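Local coordinates for pyoverdine synthetase F (Pseudomonas aeruginosa PAO1, PDB 6CUL), which is a pyoverdine synthetase, a single-chain alpha/beta protein of Rossmann-like build with a mostly parallel central sheet and the ligand FGD bound in a pocket, at residues G57-D62 / H132-E137; W86-D91 / D101-V106; P107-R112 / E128-D133. All blocks are in the same frame, centred on the assembly; numbering follows the deposited sequence.

Contact 1 (G57-D62 / H132-E137)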
loop_
_atom_site.group_PDB
_atom_site.type_symbol
_atom_site.label_atom_id
_atom_site.label_comp_id
_atom_site.label_asym_id
_atom_site.label_seq_id
_atom_site.Cartn_x
_atom_site.Cartn_y
_atom_site.Cartn_z
ATOM N N GLY A 57 7.032 -7.262 -11.541
ATOM C CA GLY A 57 6.245 -8.249 -10.870
ATOM C C GLY A 57 5.281 -7.655 -9.900
ATOM O O GLY A 57 5.551 -6.662 -9.329
ATOM N N VAL A 58 4.153 -8.290 -9.712
ATOM C CA VAL A 58 3.175 -7.775 -8.767
ATOM C C VAL A 58 2.935 -8.850 -7.709
ATOM O O VAL A 58 2.009 -9.594 -7.779
ATOM C CB VAL A 58 1.820 -7.363 -9.430
ATOM C CG1 VAL A 58 0.844 -6.885 -8.392
ATOM C CG2 VAL A 58 1.997 -6.280 -10.472
ATOM N N ILE A 59 3.815 -8.896 -6.758
ATOM C CA ILE A 59 3.799 -9.811 -5.676
ATOM C C ILE A 59 2.718 -9.549 -4.608
ATOM O O ILE A 59 2.382 -8.476 -4.325
ATOM C CB ILE A 59 5.214 -9.849 -5.075
ATOM C CG1 ILE A 59 6.265 -10.012 -6.179
ATOM C CG2 ILE A 59 5.363 -10.956 -4.063
ATOM C CD1 ILE A 59 7.614 -9.489 -5.887
ATOM N N TYR A 60 2.138 -10.586 -4.092
ATOM C CA TYR A 60 1.143 -10.471 -3.075
ATOM C C TYR A 60 1.446 -11.578 -2.074
ATOM O O TYR A 60 1.838 -12.614 -2.447
ATOM C CB TYR A 60 -0.250 -10.493 -3.692
ATOM C CG TYR A 60 -0.752 -11.800 -3.984
ATOM C CD1 TYR A 60 -0.418 -12.484 -5.113
ATOM C CD2 TYR A 60 -1.543 -12.398 -3.097
ATOM C CE1 TYR A 60 -0.906 -13.742 -5.299
ATOM C CE2 TYR A 60 -2.042 -13.638 -3.274
ATOM C CZ TYR A 60 -1.730 -14.290 -4.366
ATOM O OH TYR A 60 -2.268 -15.492 -4.434
ATOM N N ASP A 61 1.296 -11.342 -0.811
ATOM C CA ASP A 61 1.607 -12.348 0.132
ATOM C C ASP A 61 0.524 -13.235 0.708
ATOM O O ASP A 61 0.839 -14.059 1.478
ATOM C CB ASP A 61 2.274 -11.692 1.304
ATOM C CG ASP A 61 1.324 -11.161 2.271
ATOM O OD1 ASP A 61 0.488 -10.393 1.934
ATOM O OD2 ASP A 61 1.437 -11.490 3.383
ATOM N N ASP A 62 -0.700 -13.098 0.296
ATOM C CA ASP A 62 -1.748 -13.846 0.919
ATOM C C ASP A 62 -1.682 -15.333 0.706
ATOM O O ASP A 62 -1.151 -15.765 -0.257
ATOM C CB ASP A 62 -3.070 -13.349 0.416
ATOM C CG ASP A 62 -3.143 -11.888 0.331
ATOM O OD1 ASP A 62 -2.466 -11.279 -0.451
ATOM O OD2 ASP A 62 -3.908 -11.346 1.051
ATOM N N HIS A 132 13.488 -11.633 -1.331
ATOM C CA HIS A 132 14.781 -11.242 -1.883
ATOM C C HIS A 132 15.179 -11.958 -3.099
ATOM O O HIS A 132 15.704 -11.426 -4.001
ATOM C CB HIS A 132 15.886 -11.454 -0.848
ATOM C CG HIS A 132 17.261 -11.195 -1.366
ATOM N ND1 HIS A 132 18.074 -12.190 -1.838
ATOM C CD2 HIS A 132 17.961 -10.056 -1.506
ATOM C CE1 HIS A 132 19.202 -11.677 -2.252
ATOM N NE2 HIS A 132 19.164 -10.385 -2.046
ATOM N N ASP A 133 14.934 -13.217 -3.057
ATOM C CA ASP A 133 15.313 -14.165 -4.079
ATOM C C ASP A 133 14.537 -13.965 -5.335
ATOM O O ASP A 133 15.113 -13.937 -6.364
ATOM C CB ASP A 133 15.071 -15.599 -3.625
ATOM C CG ASP A 133 16.171 -16.172 -2.788
ATOM O OD1 ASP A 133 16.967 -15.466 -2.205
ATOM O OD2 ASP A 133 16.185 -17.380 -2.683
ATOM N N THR A 134 13.256 -13.854 -5.258
ATOM C CA THR A 134 12.559 -13.609 -6.479
ATOM C C THR A 134 12.563 -12.190 -6.994
ATOM O O THR A 134 12.107 -12.027 -8.052
ATOM C CB THR A 134 11.133 -14.063 -6.514
ATOM O OG1 THR A 134 10.765 -14.186 -7.864
ATOM C CG2 THR A 134 10.271 -13.058 -5.952
ATOM N N LEU A 135 12.934 -11.169 -6.251
ATOM C CA LEU A 135 13.026 -9.890 -6.853
ATOM C C LEU A 135 14.157 -10.080 -7.837
ATOM O O LEU A 135 14.006 -9.851 -8.995
ATOM C CB LEU A 135 13.329 -8.855 -5.794
ATOM C CG LEU A 135 12.113 -8.571 -4.931
ATOM C CD1 LEU A 135 12.373 -7.630 -3.808
ATOM C CD2 LEU A 135 11.062 -8.033 -5.807
ATOM N N VAL A 136 15.215 -10.700 -7.328
ATOM C CA VAL A 136 16.421 -11.012 -8.049
ATOM C C VAL A 136 16.021 -11.869 -9.204
ATOM O O VAL A 136 16.479 -11.653 -10.248
ATOM C CB VAL A 136 17.431 -11.719 -7.195
ATOM C CG1 VAL A 136 18.601 -12.123 -8.021
ATOM C CG2 VAL A 136 17.860 -10.846 -6.067
ATOM N N GLU A 137 15.093 -12.766 -9.038
ATOM C CA GLU A 137 14.604 -13.469 -10.195
ATOM C C GLU A 137 13.976 -12.477 -11.201
ATOM O O GLU A 137 13.809 -12.826 -12.351
ATOM C CB GLU A 137 13.628 -14.538 -9.807
ATOM C CG GLU A 137 14.023 -15.970 -10.084
ATOM C CD GLU A 137 12.918 -16.906 -9.703
ATOM O OE1 GLU A 137 13.088 -17.681 -8.774
ATOM O OE2 GLU A 137 11.847 -16.823 -10.287
#

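Contact 2 (W86-D91 / D101-V106)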
loop_
_atom_site.group_PDB
_atom_site.type_symbol
_atom_site.label_atom_id
_atom_site.label_comp_id
_atom_site.label_asym_id
_atom_site.label_seq_id
_atom_site.Cartn_x
_atom_site.Cartn_y
_atom_site.Cartn_z
ATOM N N TRP A 86 -13.153 -7.753 -8.858
ATOM C CA TRP A 86 -11.705 -7.889 -8.874
ATOM C C TRP A 86 -11.092 -6.580 -8.425
ATOM O O TRP A 86 -11.707 -5.592 -8.505
ATOM C CB TRP A 86 -11.196 -8.346 -10.245
ATOM C CG TRP A 86 -9.785 -8.844 -10.299
ATOM C CD1 TRP A 86 -8.860 -8.414 -11.097
ATOM C CD2 TRP A 86 -9.160 -9.814 -9.451
ATOM N NE1 TRP A 86 -7.702 -9.033 -10.868
ATOM C CE2 TRP A 86 -7.850 -9.902 -9.845
ATOM C CE3 TRP A 86 -9.591 -10.629 -8.418
ATOM C CZ2 TRP A 86 -6.973 -10.772 -9.283
ATOM C CZ3 TRP A 86 -8.718 -11.466 -7.865
ATOM C CH2 TRP A 86 -7.435 -11.542 -8.296
ATOM N N PHE A 87 -9.852 -6.612 -8.004
ATOM C CA PHE A 87 -9.123 -5.426 -7.505
ATOM C C PHE A 87 -8.896 -4.217 -8.451
ATOM O O PHE A 87 -8.531 -3.189 -8.025
ATOM C CB PHE A 87 -7.788 -5.865 -6.922
ATOM C CG PHE A 87 -7.909 -6.839 -5.842
ATOM C CD1 PHE A 87 -8.066 -8.148 -6.108
ATOM C CD2 PHE A 87 -7.889 -6.449 -4.576
ATOM C CE1 PHE A 87 -8.207 -9.062 -5.127
ATOM C CE2 PHE A 87 -8.026 -7.339 -3.581
ATOM C CZ PHE A 87 -8.193 -8.654 -3.856
ATOM N N TYR A 88 -9.040 -4.497 -9.702
ATOM C CA TYR A 88 -8.915 -3.661 -10.837
ATOM C C TYR A 88 -9.638 -4.408 -11.969
ATOM O O TYR A 88 -9.994 -5.536 -11.823
ATOM C CB TYR A 88 -7.434 -3.369 -11.173
ATOM C CG TYR A 88 -6.560 -4.572 -11.293
ATOM C CD1 TYR A 88 -6.697 -5.423 -12.319
ATOM C CD2 TYR A 88 -5.634 -4.863 -10.363
ATOM C CE1 TYR A 88 -5.924 -6.519 -12.425
ATOM C CE2 TYR A 88 -4.865 -5.950 -10.457
ATOM C CZ TYR A 88 -5.024 -6.780 -11.501
ATOM O OH TYR A 88 -4.259 -7.881 -11.629
ATOM N N PRO A 89 -9.871 -3.769 -13.094
ATOM C CA PRO A 89 -10.542 -4.607 -14.061
ATOM C C PRO A 89 -9.658 -5.735 -14.499
ATOM O O PRO A 89 -8.638 -5.447 -14.994
ATOM C CB PRO A 89 -10.755 -3.678 -15.208
ATOM C CG PRO A 89 -10.801 -2.365 -14.618
ATOM C CD PRO A 89 -9.885 -2.374 -13.479
ATOM N N ALA A 90 -10.154 -6.946 -14.501
ATOM C CA ALA A 90 -9.399 -8.137 -14.859
ATOM C C ALA A 90 -8.739 -8.033 -16.220
ATOM O O ALA A 90 -7.743 -8.678 -16.447
ATOM C CB ALA A 90 -10.282 -9.332 -14.827
ATOM N N ASP A 91 -9.261 -7.174 -17.056
ATOM C CA ASP A 91 -8.659 -6.955 -18.324
ATOM C C ASP A 91 -7.551 -5.850 -18.348
ATOM O O ASP A 91 -7.052 -5.597 -19.392
ATOM C CB ASP A 91 -9.760 -6.705 -19.324
ATOM C CG ASP A 91 -10.566 -5.533 -18.992
ATOM O OD1 ASP A 91 -9.967 -4.657 -18.424
ATOM O OD2 ASP A 91 -11.759 -5.450 -19.291
ATOM N N ASP A 101 -1.320 -11.172 -15.578
ATOM C CA ASP A 101 -0.219 -11.994 -15.817
ATOM C C ASP A 101 0.938 -11.648 -14.906
ATOM O O ASP A 101 1.784 -12.409 -14.832
ATOM C CB ASP A 101 0.183 -11.935 -17.271
ATOM C CG ASP A 101 -0.929 -12.311 -18.223
ATOM O OD1 ASP A 101 -1.976 -12.792 -17.882
ATOM O OD2 ASP A 101 -0.749 -12.077 -19.364
ATOM N N LEU A 102 1.001 -10.516 -14.280
ATOM C CA LEU A 102 2.118 -10.259 -13.379
ATOM C C LEU A 102 1.948 -10.615 -11.912
ATOM O O LEU A 102 2.808 -10.362 -11.193
ATOM C CB LEU A 102 2.563 -8.817 -13.462
ATOM C CG LEU A 102 2.931 -8.228 -14.785
ATOM C CD1 LEU A 102 2.885 -6.733 -14.711
ATOM C CD2 LEU A 102 4.278 -8.708 -15.196
ATOM N N LEU A 103 0.847 -11.160 -11.510
ATOM C CA LEU A 103 0.669 -11.505 -10.149
ATOM C C LEU A 103 1.596 -12.632 -9.683
ATOM O O LEU A 103 1.716 -13.624 -10.378
ATOM C CB LEU A 103 -0.760 -11.933 -9.974
ATOM C CG LEU A 103 -1.799 -10.836 -10.057
ATOM C CD1 LEU A 103 -3.162 -11.381 -9.773
ATOM C CD2 LEU A 103 -1.456 -9.766 -9.090
ATOM N N LEU A 104 2.217 -12.470 -8.525
ATOM C CA LEU A 104 3.091 -13.445 -7.902
ATOM C C LEU A 104 2.786 -13.639 -6.447
ATOM O O LEU A 104 2.565 -12.686 -5.765
ATOM C CB LEU A 104 4.518 -12.961 -7.916
ATOM C CG LEU A 104 5.236 -13.012 -9.218
ATOM C CD1 LEU A 104 6.659 -12.581 -9.070
ATOM C CD2 LEU A 104 5.190 -14.424 -9.658
ATOM N N SER A 105 2.805 -14.857 -5.952
ATOM C CA SER A 105 2.580 -15.031 -4.570
ATOM C C SER A 105 3.847 -15.521 -3.953
ATOM O O SER A 105 4.384 -16.490 -4.424
ATOM C CB SER A 105 1.503 -16.025 -4.259
ATOM O OG SER A 105 1.059 -15.874 -2.927
ATOM N N VAL A 106 4.285 -14.867 -2.894
ATOM C CA VAL A 106 5.417 -15.277 -2.117
ATOM C C VAL A 106 4.716 -15.349 -0.764
ATOM O O VAL A 106 4.923 -14.535 0.070
ATOM C CB VAL A 106 6.564 -14.305 -2.126
ATOM C CG1 VAL A 106 7.470 -14.537 -0.950
ATOM C CG2 VAL A 106 7.328 -14.416 -3.379
#

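Contact 3 (P107-R112 / E128-D133)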
loop_
_atom_site.group_PDB
_atom_site.type_symbol
_atom_site.label_atom_id
_atom_site.label_comp_id
_atom_site.label_asym_id
_atom_site.label_seq_id
_atom_site.Cartn_x
_atom_site.Cartn_y
_atom_site.Cartn_z
ATOM N N PRO A 107 3.917 -16.386 -0.559
ATOM C CA PRO A 107 3.098 -16.427 0.638
ATOM C C PRO A 107 3.764 -16.464 2.002
ATOM O O PRO A 107 4.592 -17.249 2.203
ATOM C CB PRO A 107 2.272 -17.681 0.430
ATOM C CG PRO A 107 2.421 -18.026 -0.985
ATOM C CD PRO A 107 3.754 -17.579 -1.370
ATOM N N SER A 108 3.323 -15.597 2.906
ATOM C CA SER A 108 3.754 -15.560 4.272
ATOM C C SER A 108 2.960 -16.532 5.079
ATOM O O SER A 108 2.257 -16.186 5.974
ATOM C CB SER A 108 3.602 -14.185 4.914
ATOM O OG SER A 108 2.383 -13.586 4.737
ATOM N N THR A 109 3.173 -17.780 4.702
ATOM C CA THR A 109 2.642 -19.002 5.282
ATOM C C THR A 109 3.006 -19.207 6.747
ATOM O O THR A 109 2.219 -19.633 7.498
ATOM C CB THR A 109 3.158 -20.146 4.516
ATOM O OG1 THR A 109 4.559 -19.994 4.340
ATOM C CG2 THR A 109 2.500 -20.141 3.266
ATOM N N TYR A 110 4.130 -18.666 7.144
ATOM C CA TYR A 110 4.617 -18.684 8.464
ATOM C C TYR A 110 3.589 -18.152 9.394
ATOM O O TYR A 110 3.651 -18.482 10.512
ATOM C CB TYR A 110 5.894 -17.837 8.567
ATOM C CG TYR A 110 5.722 -16.328 8.577
ATOM C CD1 TYR A 110 5.379 -15.681 9.727
ATOM C CD2 TYR A 110 5.945 -15.570 7.458
ATOM C CE1 TYR A 110 5.236 -14.351 9.772
ATOM C CE2 TYR A 110 5.808 -14.213 7.478
ATOM C CZ TYR A 110 5.447 -13.607 8.654
ATOM O OH TYR A 110 5.251 -12.281 8.745
ATOM N N ARG A 111 2.667 -17.359 8.936
ATOM C CA ARG A 111 1.594 -16.877 9.750
ATOM C C ARG A 111 0.647 -17.992 10.271
ATOM O O ARG A 111 -0.006 -17.762 11.203
ATOM C CB ARG A 111 0.851 -15.756 9.056
ATOM C CG ARG A 111 1.549 -14.431 8.994
ATOM C CD ARG A 111 0.743 -13.415 8.277
ATOM N NE ARG A 111 0.375 -13.818 6.949
ATOM C CZ ARG A 111 -0.832 -13.887 6.457
ATOM N NH1 ARG A 111 -1.841 -13.576 7.145
ATOM N NH2 ARG A 111 -0.988 -14.248 5.240
ATOM N N ARG A 112 0.656 -19.169 9.679
ATOM C CA ARG A 112 -0.131 -20.297 10.122
ATOM C C ARG A 112 0.276 -20.674 11.522
ATOM O O ARG A 112 -0.523 -20.978 12.286
ATOM C CB ARG A 112 0.076 -21.484 9.195
ATOM C CG ARG A 112 -0.361 -21.310 7.762
ATOM C CD ARG A 112 0.122 -22.391 6.830
ATOM N NE ARG A 112 0.118 -22.033 5.436
ATOM C CZ ARG A 112 0.093 -22.883 4.433
ATOM N NH1 ARG A 112 0.035 -24.139 4.633
ATOM N NH2 ARG A 112 0.107 -22.456 3.236
ATOM N N GLU A 128 10.910 -13.556 3.919
ATOM C CA GLU A 128 11.740 -12.460 3.545
ATOM C C GLU A 128 12.843 -13.016 2.652
ATOM O O GLU A 128 13.179 -12.393 1.690
ATOM C CB GLU A 128 12.373 -11.776 4.731
ATOM C CG GLU A 128 11.419 -11.367 5.800
ATOM C CD GLU A 128 11.872 -10.168 6.573
ATOM O OE1 GLU A 128 12.177 -9.176 5.947
ATOM O OE2 GLU A 128 11.899 -10.185 7.787
ATOM N N ARG A 129 13.394 -14.174 2.968
ATOM C CA ARG A 129 14.409 -14.735 2.133
ATOM C C ARG A 129 13.868 -15.031 0.742
ATOM O O ARG A 129 14.532 -14.771 -0.195
ATOM C CB ARG A 129 14.996 -15.940 2.765
ATOM C CG ARG A 129 16.155 -16.464 1.984
ATOM C CD ARG A 129 15.768 -17.401 0.858
ATOM N NE ARG A 129 15.012 -18.535 1.299
ATOM C CZ ARG A 129 14.375 -19.349 0.489
ATOM N NH1 ARG A 129 14.373 -19.127 -0.788
ATOM N NH2 ARG A 129 13.689 -20.350 0.969
ATOM N N ARG A 130 12.657 -15.561 0.652
ATOM C CA ARG A 130 11.958 -15.736 -0.615
ATOM C C ARG A 130 11.596 -14.391 -1.270
ATOM O O ARG A 130 11.470 -14.336 -2.444
ATOM C CB ARG A 130 10.681 -16.526 -0.447
ATOM C CG ARG A 130 10.791 -18.002 -0.673
ATOM C CD ARG A 130 9.466 -18.738 -0.543
ATOM N NE ARG A 130 8.714 -18.459 0.684
ATOM C CZ ARG A 130 7.390 -18.354 0.763
ATOM N NH1 ARG A 130 6.650 -18.471 -0.286
ATOM N NH2 ARG A 130 6.837 -18.102 1.914
ATOM N N LEU A 131 11.321 -13.345 -0.530
ATOM C CA LEU A 131 11.096 -12.071 -1.168
ATOM C C LEU A 131 12.331 -11.631 -1.981
ATOM O O LEU A 131 12.217 -11.339 -3.132
ATOM C CB LEU A 131 10.686 -11.006 -0.144
ATOM C CG LEU A 131 9.325 -11.094 0.533
ATOM C CD1 LEU A 131 9.016 -9.915 1.384
ATOM C CD2 LEU A 131 8.219 -11.245 -0.448
ATOM N N HIS A 132 13.488 -11.633 -1.331
ATOM C CA HIS A 132 14.781 -11.242 -1.883
ATOM C C HIS A 132 15.179 -11.958 -3.099
ATOM O O HIS A 132 15.704 -11.426 -4.001
ATOM C CB HIS A 132 15.886 -11.454 -0.848
ATOM C CG HIS A 132 17.261 -11.195 -1.366
ATOM N ND1 HIS A 132 18.074 -12.190 -1.838
ATOM C CD2 HIS A 132 17.961 -10.056 -1.506
ATOM C CE1 HIS A 132 19.202 -11.677 -2.252
ATOM N NE2 HIS A 132 19.164 -10.385 -2.046
ATOM N N ASP A 133 14.934 -13.217 -3.057
ATOM C CA ASP A 133 15.313 -14.165 -4.079
ATOM C C ASP A 133 14.537 -13.965 -5.335
ATOM O O ASP A 133 15.113 -13.937 -6.364
ATOM C CB ASP A 133 15.071 -15.599 -3.625
ATOM C CG ASP A 133 16.171 -16.172 -2.788
ATOM O OD1 ASP A 133 16.967 -15.466 -2.205
ATOM O OD2 ASP A 133 16.185 -17.380 -2.683
#

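Contact 1 (G57-D62 / H132-E137)
I59 turns its CG1 branch next to the backbone N (chi1 -48°) and then runs on nearly extended, which carries CD1 out of the strand to meet L135; L135 in turn folds CG back beside its own N (chi1 -74°) and offers CD2. The two methyls, I59 CD1 and L135 CD2, come to 3.7 Å. L135 does not leave its backbone aimed at the strand; its CD2 end closes the gap. T134, one residue earlier on the helix, does point at the strand, but its CG2 methyl stays looser, 4.4 Å from I59 CD1. One isoleucine tip therefore sits against two successive residues near the end of helix 118-136. I59 is also joined to its sheet, through backbone bonding with W10 and through side-chain contact with L104 of the neighbouring strand. Just past the strand the character changes: D61 and D62 both form salt bridges to R13, and D61 bonds S11. Helix 118-136 follows edge strand 103-105 and packs on the neighbouring parallel strand 55-60, the usual helix-on-sheet packing of a Rossmann-like fold. With only hydrocarbon meeting hydrocarbon between the segments, the fit depends on shape and exclusion of water, without any directional bond.

Contact 2 (W86-D91 / D101-V106)
The segment 86-91 is an irregular loop with neither helix nor strand, lying across from 101-106, where the end of a 3-10 segment at 101-102 gives way to the short strand 103-105. The contact is made by side chains: W86 and Y88 from the loop, L103 from the first position of the strand, all three pointing toward the opposite segment. L103 CD1 does the touching. At the rim of the W86 indole, in the ring plane rather than over a face, L103 CD1 lies 3.9 Å from W86 CZ2, and the indole and the leucine run antiparallel past one another. The same methyl, L103 CD1, is 4.1 Å from Y88 OH, while L103 CG is 4.2 Å from that oxygen; the Y88 and L103 side chains approach from opposite directions, the hydroxyl oxygen meeting CD1 and CG. W86 reaches this place with CG swung opposite its backbone N (chi1 -165°), whereas Y88 has CG between N and the carbonyl carbon (chi1 52°). The polar ends of both aromatics are tied to a third residue: W86 NE1 and Y88 OH each hydrogen-bond OD1 of N100, the residue before 101-106, so one amide oxygen helps fix how both rings sit against L103. One indole face is met by F87, whose CD1 stands 3.7 Å above the W86 plane toward the rim, and the ring of Y80 also meets W86. L103 touches V58 on the adjacent strand 55-60. The W86 side chain is about 13 Å from the bound FGD. In fold terms this is an aromatic loop packed on L103 of an edge strand, 103-105, of the mostly parallel, Rossmann-like sheet.

Contact 3 (P107-R112 / E128-D133)
P107 and T109, both approached by R130, begin the loop that supplies T109, Y110 and R112 to the pocket for FGD. R130 is the long arm of the contact: it leaves helix 118-136 toward the loop, and a bend at chi3 (-51°) sets its guanidinium against the start of 107-112. NH2 donates to P107 O at an N-H...O angle of 153°, with the oxygen at the guanidinium edge, near its plane. R130 NH2 and P107 O are modelled only 2.4 Å apart, too short to be trusted, so the strength of this bond is doubtful. Beside it, R130 NH1 lies 3.2 Å from P107 CD, the side chain crossing the proline ring at about a right angle. T109 OG1 comes obliquely to R130 NH2 at 3.8 Å. P107 O has other donors too: T109 N bonds it at 2.9 Å, closing the inverse gamma turn centred on S108, and T109 OG1 adds a weak bond. The charge on R130 may polarise this carbonyl. Within the loop, R111 NE reaches S108 OG at 3.0 Å, that partner tilted 20° out of the guanidinium plane, and S108 OG is held in turn by D61. R111 also pairs with D69 and bonds a citric acid molecule, probably from the crystallisation liquor. On the helix, R129 NH1 forms a salt bridge to D133 OD2, 3.2 Å apart and one turn on, with D133 met from above its carboxylate plane. A loop running from a parallel strand into the following helix, here from 103-105 to 118-136 and carrying pocket residues, is a familiar site of ligand binding in Rossmann-like folds.

Overall arrangement
Contacts 1 and 3 lie on the same helix, 118-136, with centres 9 Å apart, and share H132 and D133; contact 1 fixes its later part to strand 55-60, and contact 3 ties it about a turn earlier, through R130, to the loop 107-112. They also meet directly, D61 OD2 lying 2.7 Å from S108 OG. Contacts 1 and 2, centres 13 Å apart, are joined through the sheet: Y60 N is 2.7 Å from L104 O. Contacts 2 and 3 have centres 19 Å apart, yet V106 CG1 packs 3.4 Å from L131 CD2. Toward FGD, contact 3 supplies pocket residues, while the side chain of S108 stays about 14 Å from the ligand.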